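Local coordinates for conserved hypothetical protein (Thermoplasma acidophilum DSM 1728, PDB 1Q7H) that is of unknown function but carries a PUA domain behind a pre-PUA domain, and probably binds RNA, perhaps in translation initiation, at residues R14-M19 with V50-L56; L63-P68 with Y115-V119; A118-M124 with K136-H142. All blocks are in the same frame, centred on the assembly; numbering follows the deposited sequence.

Contact 1 of 3, residues R14-M19 with V50-L56; sequences RIWEQM and VFQAGDL. Unlike the reference sequence in segment 14-19: Gln18 (reference Ala).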
loop_
_atom_site.group_PDB
_atom_site.type_symbol
_atom_site.label_atom_id
_atom_site.label_comp_id
_atom_site.label_asym_id
_atom_site.label_seq_id
_atom_site.Cartn_x
_atom_site.Cartn_y
_atom_site.Cartn_z
ATOM N N ARG A 14 -3.276 16.764 -6.851
ATOM C CA ARG A 14 -2.163 16.536 -5.939
ATOM C C ARG A 14 -2.097 15.067 -5.531
ATOM O O ARG A 14 -1.018 14.477 -5.448
ATOM C CB ARG A 14 -2.305 17.400 -4.684
ATOM C CG ARG A 14 -1.183 17.180 -3.677
ATOM C CD ARG A 14 -1.319 18.084 -2.473
ATOM N NE ARG A 14 -2.427 17.700 -1.606
ATOM C CZ ARG A 14 -2.322 16.844 -0.598
ATOM N NH1 ARG A 14 -1.150 16.279 -0.326
ATOM N NH2 ARG A 14 -3.385 16.563 0.143
ATOM N N ILE A 15 -3.255 14.480 -5.265
ATOM C CA ILE A 15 -3.311 13.087 -4.865
ATOM C C ILE A 15 -2.964 12.181 -6.045
ATOM O O ILE A 15 -2.285 11.174 -5.866
ATOM C CB ILE A 15 -4.705 12.726 -4.319
ATOM C CG1 ILE A 15 -5.083 13.696 -3.195
ATOM C CG2 ILE A 15 -4.709 11.313 -3.793
ATOM C CD1 ILE A 15 -4.102 13.715 -2.050
ATOM N N TRP A 16 -3.408 12.541 -7.248
ATOM C CA TRP A 16 -3.097 11.728 -8.423
ATOM C C TRP A 16 -1.590 11.675 -8.622
ATOM O O TRP A 16 -1.020 10.613 -8.903
ATOM C CB TRP A 16 -3.715 12.306 -9.701
ATOM C CG TRP A 16 -5.197 12.521 -9.662
ATOM C CD1 TRP A 16 -6.103 11.902 -8.848
ATOM C CD2 TRP A 16 -5.948 13.411 -10.497
ATOM N NE1 TRP A 16 -7.374 12.354 -9.124
ATOM C CE2 TRP A 16 -7.306 13.281 -10.130
ATOM C CE3 TRP A 16 -5.602 14.309 -11.515
ATOM C CZ2 TRP A 16 -8.318 14.015 -10.748
ATOM C CZ3 TRP A 16 -6.609 15.041 -12.130
ATOM C CH2 TRP A 16 -7.951 14.889 -11.744
ATOM N N GLU A 17 -0.954 12.833 -8.486
ATOM C CA GLU A 17 0.482 12.941 -8.662
ATOM C C GLU A 17 1.238 12.163 -7.597
ATOM O O GLU A 17 2.256 11.555 -7.884
ATOM C CB GLU A 17 0.911 14.408 -8.649
ATOM C CG GLU A 17 0.229 15.261 -9.698
ATOM C CD GLU A 17 0.634 16.728 -9.609
ATOM O OE1 GLU A 17 0.789 17.237 -8.474
ATOM O OE2 GLU A 17 0.783 17.374 -10.670
ATOM N N GLN A 18 0.749 12.182 -6.364
ATOM C CA GLN A 18 1.409 11.430 -5.300
ATOM C C GLN A 18 1.373 9.930 -5.606
ATOM O O GLN A 18 2.367 9.230 -5.435
ATOM C CB GLN A 18 0.725 11.685 -3.960
ATOM C CG GLN A 18 1.090 13.024 -3.354
ATOM C CD GLN A 18 2.517 13.057 -2.843
ATOM O OE1 GLN A 18 3.076 14.127 -2.619
ATOM N NE2 GLN A 18 3.108 11.884 -2.641
HETATM N N MSE A 19 0.220 9.443 -6.050
HETATM C CA MSE A 19 0.065 8.034 -6.374
HETATM C C MSE A 19 0.824 7.648 -7.645
HETATM O O MSE A 19 1.292 6.515 -7.774
HETATM C CB MSE A 19 -1.417 7.699 -6.515
HETATM C CG MSE A 19 -2.183 7.775 -5.203
HETATM SE SE MSE A 19 -1.476 6.576 -3.827
HETATM C CE MSE A 19 -0.321 7.822 -2.885
ATOM N N VAL A 50 -7.068 6.231 -0.806
ATOM C CA VAL A 50 -5.793 6.752 -0.327
ATOM C C VAL A 50 -5.957 7.253 1.100
ATOM O O VAL A 50 -6.881 8.005 1.394
ATOM C CB VAL A 50 -5.285 7.917 -1.201
ATOM C CG1 VAL A 50 -3.925 8.369 -0.716
ATOM C CG2 VAL A 50 -5.209 7.496 -2.660
ATOM N N PHE A 51 -5.065 6.826 1.987
ATOM C CA PHE A 51 -5.118 7.256 3.376
ATOM C C PHE A 51 -4.004 8.256 3.646
ATOM O O PHE A 51 -2.886 8.119 3.140
ATOM C CB PHE A 51 -4.934 6.066 4.329
ATOM C CG PHE A 51 -6.005 5.025 4.223
ATOM C CD1 PHE A 51 -7.304 5.300 4.633
ATOM C CD2 PHE A 51 -5.713 3.760 3.720
ATOM C CE1 PHE A 51 -8.309 4.324 4.544
ATOM C CE2 PHE A 51 -6.707 2.782 3.629
ATOM C CZ PHE A 51 -8.009 3.067 4.041
ATOM N N GLN A 52 -4.322 9.267 4.439
ATOM C CA GLN A 52 -3.350 10.269 4.837
ATOM C C GLN A 52 -3.128 9.961 6.314
ATOM O O GLN A 52 -3.905 10.377 7.164
ATOM C CB GLN A 52 -3.930 11.670 4.668
ATOM C CG GLN A 52 -3.034 12.809 5.145
ATOM C CD GLN A 52 -1.735 12.933 4.362
ATOM O OE1 GLN A 52 -0.747 12.262 4.662
ATOM N NE2 GLN A 52 -1.733 13.794 3.348
ATOM N N ALA A 53 -2.095 9.186 6.608
ATOM C CA ALA A 53 -1.775 8.817 7.983
ATOM C C ALA A 53 -0.263 8.908 8.094
ATOM O O ALA A 53 0.433 7.892 8.147
ATOM C CB ALA A 53 -2.246 7.398 8.265
ATOM N N GLY A 54 0.238 10.138 8.132
ATOM C CA GLY A 54 1.671 10.351 8.179
ATOM C C GLY A 54 2.023 10.592 6.729
ATOM O O GLY A 54 2.155 11.737 6.287
ATOM N N ASP A 55 2.158 9.506 5.977
ATOM C CA ASP A 55 2.440 9.603 4.553
ATOM C C ASP A 55 1.134 9.256 3.850
ATOM O O ASP A 55 0.187 8.797 4.492
ATOM C CB ASP A 55 3.506 8.586 4.127
ATOM C CG ASP A 55 4.843 8.814 4.801
ATOM O OD1 ASP A 55 5.368 9.946 4.717
ATOM O OD2 ASP A 55 5.372 7.854 5.404
ATOM N N LEU A 56 1.073 9.491 2.546
ATOM C CA LEU A 56 -0.111 9.133 1.789
ATOM C C LEU A 56 0.074 7.661 1.442
ATOM O O LEU A 56 1.042 7.280 0.790
ATOM C CB LEU A 56 -0.232 9.968 0.522
ATOM C CG LEU A 56 -0.750 11.386 0.719
ATOM C CD1 LEU A 56 -0.645 12.137 -0.583
ATOM C CD2 LEU A 56 -2.194 11.344 1.201
#
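Val50 meets the helix through one methyl: its CG2 sits between the CG2 of Ile15 and the CG of Met19, 4.0 Å from the latter, and the SE of this selenomethionine touches the same methyl. Those two helix residues lie one turn apart; each of them slides past Val50 pointing the opposite way to it, and the methyl touches both. The chain then turns away from the helix, and the Gln52 side chain comes up near Arg14 only at the fringe. After the turn at 53-55, Leu56 makes the largest contact. Its CD1 presses on the bent aliphatic part of Gln18, 3.4 Å from CG, with the two side chains roughly perpendicular. Ile15 also crosses Leu56 at about a right angle, its CD1 4.1 Å from Leu56 CD1. Met19 is bent at both chi2 and chi3 (-59° and 95°), which curls its CE back to the CB of Leu56, 4.0 Å away. Arg14 folds its guanidinium over Ile15, whose CD1 lies against one face. Tyr42 on the adjoining strand and Leu62 of helix 60-65 continue the apolar layer around Ile15, Met19 and Val50. Segment 14-19 of helix 9-20 thus crosses strand 50-52 at 101°: a helix packed on an antiparallel sheet, an alpha+beta arrangement, in the pre-PUA (DUF1947) region.

Contact 2 of 3, residues L63-P68 with Y115-V119; sequences LNYRNP and YFIAV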
loop_
_atom_site.group_PDB
_atom_site.type_symbol
_atom_site.label_atom_id
_atom_site.label_comp_id
_atom_site.label_asym_id
_atom_site.label_seq_id
_atom_site.Cartn_x
_atom_site.Cartn_y
_atom_site.Cartn_z
ATOM N N LEU A 63 -4.750 -0.561 -4.590
ATOM C CA LEU A 63 -3.694 -1.402 -5.135
ATOM C C LEU A 63 -4.254 -2.438 -6.116
ATOM O O LEU A 63 -3.607 -2.791 -7.107
ATOM C CB LEU A 63 -2.943 -2.114 -4.011
ATOM C CG LEU A 63 -2.044 -1.271 -3.100
ATOM C CD1 LEU A 63 -1.345 -2.194 -2.119
ATOM C CD2 LEU A 63 -1.012 -0.513 -3.910
ATOM N N ASN A 64 -5.463 -2.911 -5.851
ATOM C CA ASN A 64 -6.063 -3.920 -6.707
ATOM C C ASN A 64 -6.872 -3.334 -7.847
ATOM O O ASN A 64 -7.159 -4.023 -8.818
ATOM C CB ASN A 64 -6.906 -4.879 -5.868
ATOM C CG ASN A 64 -6.046 -5.799 -5.018
ATOM O OD1 ASN A 64 -6.120 -5.803 -3.777
ATOM N ND2 ASN A 64 -5.213 -6.582 -5.686
ATOM N N TYR A 65 -7.220 -2.055 -7.735
ATOM C CA TYR A 65 -7.974 -1.368 -8.775
ATOM C C TYR A 65 -6.997 -0.807 -9.821
ATOM O O TYR A 65 -7.252 -0.860 -11.020
ATOM C CB TYR A 65 -8.798 -0.239 -8.146
ATOM C CG TYR A 65 -9.371 0.753 -9.132
ATOM C CD1 TYR A 65 -10.093 0.322 -10.247
ATOM C CD2 TYR A 65 -9.223 2.127 -8.935
ATOM C CE1 TYR A 65 -10.654 1.230 -11.140
ATOM C CE2 TYR A 65 -9.789 3.048 -9.820
ATOM C CZ TYR A 65 -10.502 2.592 -10.921
ATOM O OH TYR A 65 -11.066 3.490 -11.805
ATOM N N ARG A 66 -5.876 -0.271 -9.352
ATOM C CA ARG A 66 -4.858 0.305 -10.232
ATOM C C ARG A 66 -3.492 -0.109 -9.699
ATOM O O ARG A 66 -2.921 0.579 -8.848
ATOM C CB ARG A 66 -4.980 1.834 -10.233
ATOM C CG ARG A 66 -6.194 2.359 -10.968
ATOM C CD ARG A 66 -5.997 2.233 -12.459
ATOM N NE ARG A 66 -7.180 2.604 -13.224
ATOM C CZ ARG A 66 -8.084 1.743 -13.676
ATOM N NH1 ARG A 66 -7.953 0.441 -13.438
ATOM N NH2 ARG A 66 -9.107 2.185 -14.397
ATOM N N ASN A 67 -2.975 -1.236 -10.192
ATOM C CA ASN A 67 -1.695 -1.760 -9.720
ATOM C C ASN A 67 -0.535 -0.781 -9.790
ATOM O O ASN A 67 -0.450 0.028 -10.702
ATOM C CB ASN A 67 -1.262 -2.998 -10.523
ATOM C CG ASN A 67 -2.234 -4.166 -10.417
ATOM O OD1 ASN A 67 -3.041 -4.265 -9.493
ATOM N ND2 ASN A 67 -2.132 -5.077 -11.362
ATOM N N PRO A 68 0.361 -0.821 -8.796
ATOM C CA PRO A 68 1.513 0.075 -8.827
ATOM C C PRO A 68 2.465 -0.594 -9.825
ATOM O O PRO A 68 2.296 -1.777 -10.141
ATOM C CB PRO A 68 2.049 -0.004 -7.393
ATOM C CG PRO A 68 1.693 -1.391 -6.988
ATOM C CD PRO A 68 0.256 -1.472 -7.479
ATOM N N TYR A 115 -3.211 -10.749 -6.628
ATOM C CA TYR A 115 -3.823 -9.622 -5.920
ATOM C C TYR A 115 -2.977 -9.097 -4.760
ATOM O O TYR A 115 -2.230 -9.845 -4.131
ATOM C CB TYR A 115 -5.228 -10.007 -5.424
ATOM C CG TYR A 115 -5.274 -11.253 -4.578
ATOM C CD1 TYR A 115 -5.057 -11.196 -3.204
ATOM C CD2 TYR A 115 -5.473 -12.501 -5.163
ATOM C CE1 TYR A 115 -5.026 -12.351 -2.441
ATOM C CE2 TYR A 115 -5.442 -13.660 -4.409
ATOM C CZ TYR A 115 -5.210 -13.579 -3.047
ATOM O OH TYR A 115 -5.097 -14.733 -2.304
ATOM N N PHE A 116 -3.100 -7.802 -4.492
ATOM C CA PHE A 116 -2.355 -7.151 -3.421
ATOM C C PHE A 116 -3.034 -7.326 -2.076
ATOM O O PHE A 116 -4.262 -7.326 -1.980
ATOM C CB PHE A 116 -2.170 -5.670 -3.757
ATOM C CG PHE A 116 -1.145 -5.438 -4.834
ATOM C CD1 PHE A 116 0.206 -5.305 -4.510
ATOM C CD2 PHE A 116 -1.516 -5.435 -6.176
ATOM C CE1 PHE A 116 1.168 -5.176 -5.503
ATOM C CE2 PHE A 116 -0.560 -5.309 -7.178
ATOM C CZ PHE A 116 0.785 -5.179 -6.843
ATOM N N ILE A 117 -2.227 -7.474 -1.032
ATOM C CA ILE A 117 -2.766 -7.712 0.297
ATOM C C ILE A 117 -2.335 -6.731 1.379
ATOM O O ILE A 117 -2.956 -6.673 2.428
ATOM C CB ILE A 117 -2.413 -9.129 0.751
ATOM C CG1 ILE A 117 -0.888 -9.293 0.781
ATOM C CG2 ILE A 117 -3.063 -10.151 -0.192
ATOM C CD1 ILE A 117 -0.419 -10.689 1.163
ATOM N N ALA A 118 -1.281 -5.957 1.140
ATOM C CA ALA A 118 -0.851 -5.005 2.155
ATOM C C ALA A 118 0.120 -3.968 1.631
ATOM O O ALA A 118 0.640 -4.079 0.517
ATOM C CB ALA A 118 -0.205 -5.749 3.332
ATOM N N VAL A 119 0.331 -2.939 2.446
ATOM C CA VAL A 119 1.291 -1.893 2.140
ATOM C C VAL A 119 2.312 -2.000 3.260
ATOM O O VAL A 119 1.956 -2.217 4.420
ATOM C CB VAL A 119 0.672 -0.484 2.164
ATOM C CG1 VAL A 119 1.769 0.572 1.878
ATOM C CG2 VAL A 119 -0.423 -0.391 1.123
#
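Leu63 and Phe116 meet close to their backbones, CB to CB at 3.6 Å, and the phenyl ring then extends along the end of helix 60-65 toward the residues that follow it. Pro68 covers one face of that ring. Its CD lies 4.2 Å from the ring centroid and 27° off the normal, a CH-pi contact in which the pyrrolidine and the phenyl approach from opposite directions. Asn67 stands at the ring's edge, its amide plane turned 56° from the ring. Phe116 owes this setting to chi1 of -74°, which places CG beside its own backbone N and opposite the carbonyl carbon, with the ring reaching over to the 63-68 side. Further along the strand, the side chains of Leu63 and Val119 cross obliquely, CD1 to CG2 at 3.8 Å, and Leu63 CD1 also packs near the carbonyl oxygen of Ala118. At the exposed margin the Asn64 side chain lies beside the backbone of Phe116. Next to it is Tyr115, whose hydroxyl is hydrogen-bonded to Glu80 of helix 80-83, away from helix 60-65.

A classic beta bulge, Ile117 and Ala118 both facing Val109, distorts the strand just after Phe116. Ile24 and Phe108 pack against Leu63 and Pro68, extending the apolar cluster. The last turn of helix 60-65 and the residues after it, through Pro68, therefore rest on the beginning of strand 116-122, with strand 106-111 on one side of that strand and 136-142 on the other, joining the pre-PUA domain to the PUA sheet.

Contact 3 of 3, residues A118-M124 with K136-H142; sequences AVGMAEM and KAARIIH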
loop_
_atom_site.group_PDB
_atom_site.type_symbol
_atom_site.label_atom_id
_atom_site.label_comp_id
_atom_site.label_asym_id
_atom_site.label_seq_id
_atom_site.Cartn_x
_atom_site.Cartn_y
_atom_site.Cartn_z
ATOM N N ALA A 118 -1.281 -5.957 1.140
ATOM C CA ALA A 118 -0.851 -5.005 2.155
ATOM C C ALA A 118 0.120 -3.968 1.631
ATOM O O ALA A 118 0.640 -4.079 0.517
ATOM C CB ALA A 118 -0.205 -5.749 3.332
ATOM N N VAL A 119 0.331 -2.939 2.446
ATOM C CA VAL A 119 1.291 -1.893 2.140
ATOM C C VAL A 119 2.312 -2.000 3.260
ATOM O O VAL A 119 1.956 -2.217 4.420
ATOM C CB VAL A 119 0.672 -0.484 2.164
ATOM C CG1 VAL A 119 1.769 0.572 1.878
ATOM C CG2 VAL A 119 -0.423 -0.391 1.123
ATOM N N GLY A 120 3.585 -1.884 2.915
ATOM C CA GLY A 120 4.607 -1.976 3.934
ATOM C C GLY A 120 5.684 -0.927 3.765
ATOM O O GLY A 120 5.665 -0.121 2.836
HETATM N N MSE A 121 6.626 -0.941 4.693
HETATM C CA MSE A 121 7.742 -0.022 4.678
HETATM C C MSE A 121 8.941 -0.966 4.766
HETATM O O MSE A 121 9.064 -1.736 5.721
HETATM C CB MSE A 121 7.667 0.890 5.899
HETATM C CG MSE A 121 8.017 2.332 5.617
HETATM SE SE MSE A 121 6.782 3.227 4.394
HETATM C CE MSE A 121 7.924 4.706 3.901
ATOM N N ALA A 122 9.796 -0.935 3.756
ATOM C CA ALA A 122 10.958 -1.811 3.719
ATOM C C ALA A 122 11.916 -1.601 4.886
ATOM O O ALA A 122 12.218 -0.472 5.264
ATOM C CB ALA A 122 11.702 -1.624 2.397
ATOM N N GLU A 123 12.409 -2.703 5.434
ATOM C CA GLU A 123 13.358 -2.667 6.539
ATOM C C GLU A 123 14.734 -3.153 6.064
ATOM O O GLU A 123 15.697 -3.130 6.825
ATOM C CB GLU A 123 12.871 -3.577 7.665
ATOM C CG GLU A 123 11.557 -3.152 8.279
ATOM C CD GLU A 123 11.731 -2.079 9.320
ATOM O OE1 GLU A 123 10.716 -1.609 9.869
ATOM O OE2 GLU A 123 12.887 -1.709 9.591
HETATM N N MSE A 124 14.810 -3.593 4.808
HETATM C CA MSE A 124 16.046 -4.103 4.211
HETATM C C MSE A 124 16.100 -3.759 2.721
HETATM O O MSE A 124 15.060 -3.525 2.098
HETATM C CB MSE A 124 16.112 -5.636 4.336
HETATM C CG MSE A 124 16.196 -6.191 5.752
HETATM SE SE MSE A 124 16.009 -8.138 5.819
HETATM C CE MSE A 124 17.713 -8.631 5.030
ATOM N N LYS A 136 13.907 -9.408 9.012
ATOM C CA LYS A 136 12.642 -8.720 8.811
ATOM C C LYS A 136 12.779 -7.853 7.568
ATOM O O LYS A 136 13.510 -6.864 7.566
ATOM C CB LYS A 136 12.313 -7.841 10.018
ATOM C CG LYS A 136 10.978 -7.114 9.893
ATOM C CD LYS A 136 10.679 -6.251 11.104
ATOM C CE LYS A 136 10.464 -7.094 12.354
ATOM N NZ LYS A 136 10.065 -6.259 13.528
ATOM N N ALA A 137 12.077 -8.226 6.508
ATOM C CA ALA A 137 12.136 -7.480 5.253
ATOM C C ALA A 137 11.315 -6.189 5.284
ATOM O O ALA A 137 11.697 -5.187 4.675
ATOM C CB ALA A 137 11.668 -8.370 4.101
ATOM N N ALA A 138 10.196 -6.202 6.001
ATOM C CA ALA A 138 9.351 -5.014 6.071
ATOM C C ALA A 138 8.364 -5.051 7.213
ATOM O O ALA A 138 8.055 -6.115 7.749
ATOM C CB ALA A 138 8.580 -4.861 4.765
ATOM N N ARG A 139 7.885 -3.877 7.602
ATOM C CA ARG A 139 6.853 -3.807 8.619
ATOM C C ARG A 139 5.609 -3.445 7.813
ATOM O O ARG A 139 5.699 -2.657 6.869
ATOM C CB ARG A 139 7.155 -2.723 9.655
ATOM C CG ARG A 139 7.185 -1.296 9.138
ATOM C CD ARG A 139 7.304 -0.303 10.310
ATOM N NE ARG A 139 7.482 1.078 9.857
ATOM C CZ ARG A 139 8.607 1.551 9.326
ATOM N NH1 ARG A 139 9.665 0.758 9.186
ATOM N NH2 ARG A 139 8.670 2.810 8.905
ATOM N N ILE A 140 4.466 -4.038 8.146
ATOM C CA ILE A 140 3.221 -3.743 7.421
ATOM C C ILE A 140 2.497 -2.549 8.042
ATOM O O ILE A 140 2.236 -2.534 9.245
ATOM C CB ILE A 140 2.272 -4.973 7.400
ATOM C CG1 ILE A 140 2.548 -5.853 6.175
ATOM C CG2 ILE A 140 0.827 -4.515 7.272
ATOM C CD1 ILE A 140 3.939 -5.841 5.679
ATOM N N ILE A 141 2.168 -1.556 7.219
ATOM C CA ILE A 141 1.493 -0.359 7.716
ATOM C C ILE A 141 0.014 -0.268 7.334
ATOM O O ILE A 141 -0.713 0.595 7.836
ATOM C CB ILE A 141 2.212 0.929 7.257
ATOM C CG1 ILE A 141 2.229 1.010 5.730
ATOM C CG2 ILE A 141 3.636 0.956 7.808
ATOM C CD1 ILE A 141 2.858 2.288 5.209
ATOM N N HIS A 142 -0.428 -1.140 6.437
ATOM C CA HIS A 142 -1.833 -1.173 6.052
ATOM C C HIS A 142 -2.183 -2.545 5.522
ATOM O O HIS A 142 -1.458 -3.113 4.704
ATOM C CB HIS A 142 -2.179 -0.128 4.984
ATOM C CG HIS A 142 -3.588 -0.248 4.483
ATOM N ND1 HIS A 142 -3.901 -0.335 3.142
ATOM C CD2 HIS A 142 -4.757 -0.394 5.149
ATOM C CE1 HIS A 142 -5.200 -0.539 3.005
ATOM N NE2 HIS A 142 -5.743 -0.581 4.210
HETATM O O HOH W 1 12.026 1.534 7.413
HETATM O O HOH W 2 12.722 -5.114 2.046
#
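The carbonyl oxygen of Ala137 is gripped by three partners: Glu123 N donates to it at 2.7 Å, 40° out of the carbonyl plane, a water that also bonds to Met124 O gives a second hydrogen bond, and Met124 N adds a weak one. This grip holds the chain as it leaves strand 116-122. Glu123 also reaches along strand 136-142, where its OE1 forms a salt bridge with Arg139 NH1 at 2.7 Å. NH1 meets OE1 from above the carboxylate plane, while OE1 lies close to the guanidinium plane, the two planes being 62° apart. A second water joins NH1 to Ala122 O. Met121 CB is centred 3.6 Å above one face of the guanidinium and Glu123 stands at its edge, which should limit how the group can turn. Arg139 gets there with CG between its backbone N and carbonyl carbon (chi1 64°) and an extended chain, side by side with Met121.

The strands are antiparallel neighbours in the PUA sheet, and Met121 and Arg139 exchange both backbone bonds of a hydrogen-bonded pair. Near Val119 the register slips by one: Ile141 and His142 both face Val119 in a classic beta bulge, and Val119 O accepts a 2.9 Å bond from Ile141 N plus a weaker one from His142 N. Ile141 CD1 packs on Val119 CG1 at 3.9 Å and on Met121 SE. At the far end, the Lys136 ammonium group forms a salt bridge with Asp88, while Met124 packs against Val129 and Thr132 of helix 126-132.

Contact 1 comes first along the chain and closes before the others open; it lies within the DUF1947 range, whereas contact 3 lies within the PUA range and contact 2 spans the two. The centres of contacts 1 and 2 are about 15 Å apart, those of 2 and 3 about 14 Å, and those of 1 and 3 about 17 Å. Contacts 2 and 3 share Ala118 and Val119 on strand 116-122, which takes helix 60-65 near its start and pairs with strand 136-142 further on. Contacts 1 and 3 also touch directly, Phe51 against His142 edge-to-face. The two regions meet at least through helix 60-65 on strand 116-122 and through Phe51 on His142, so they lie side by side in close contact.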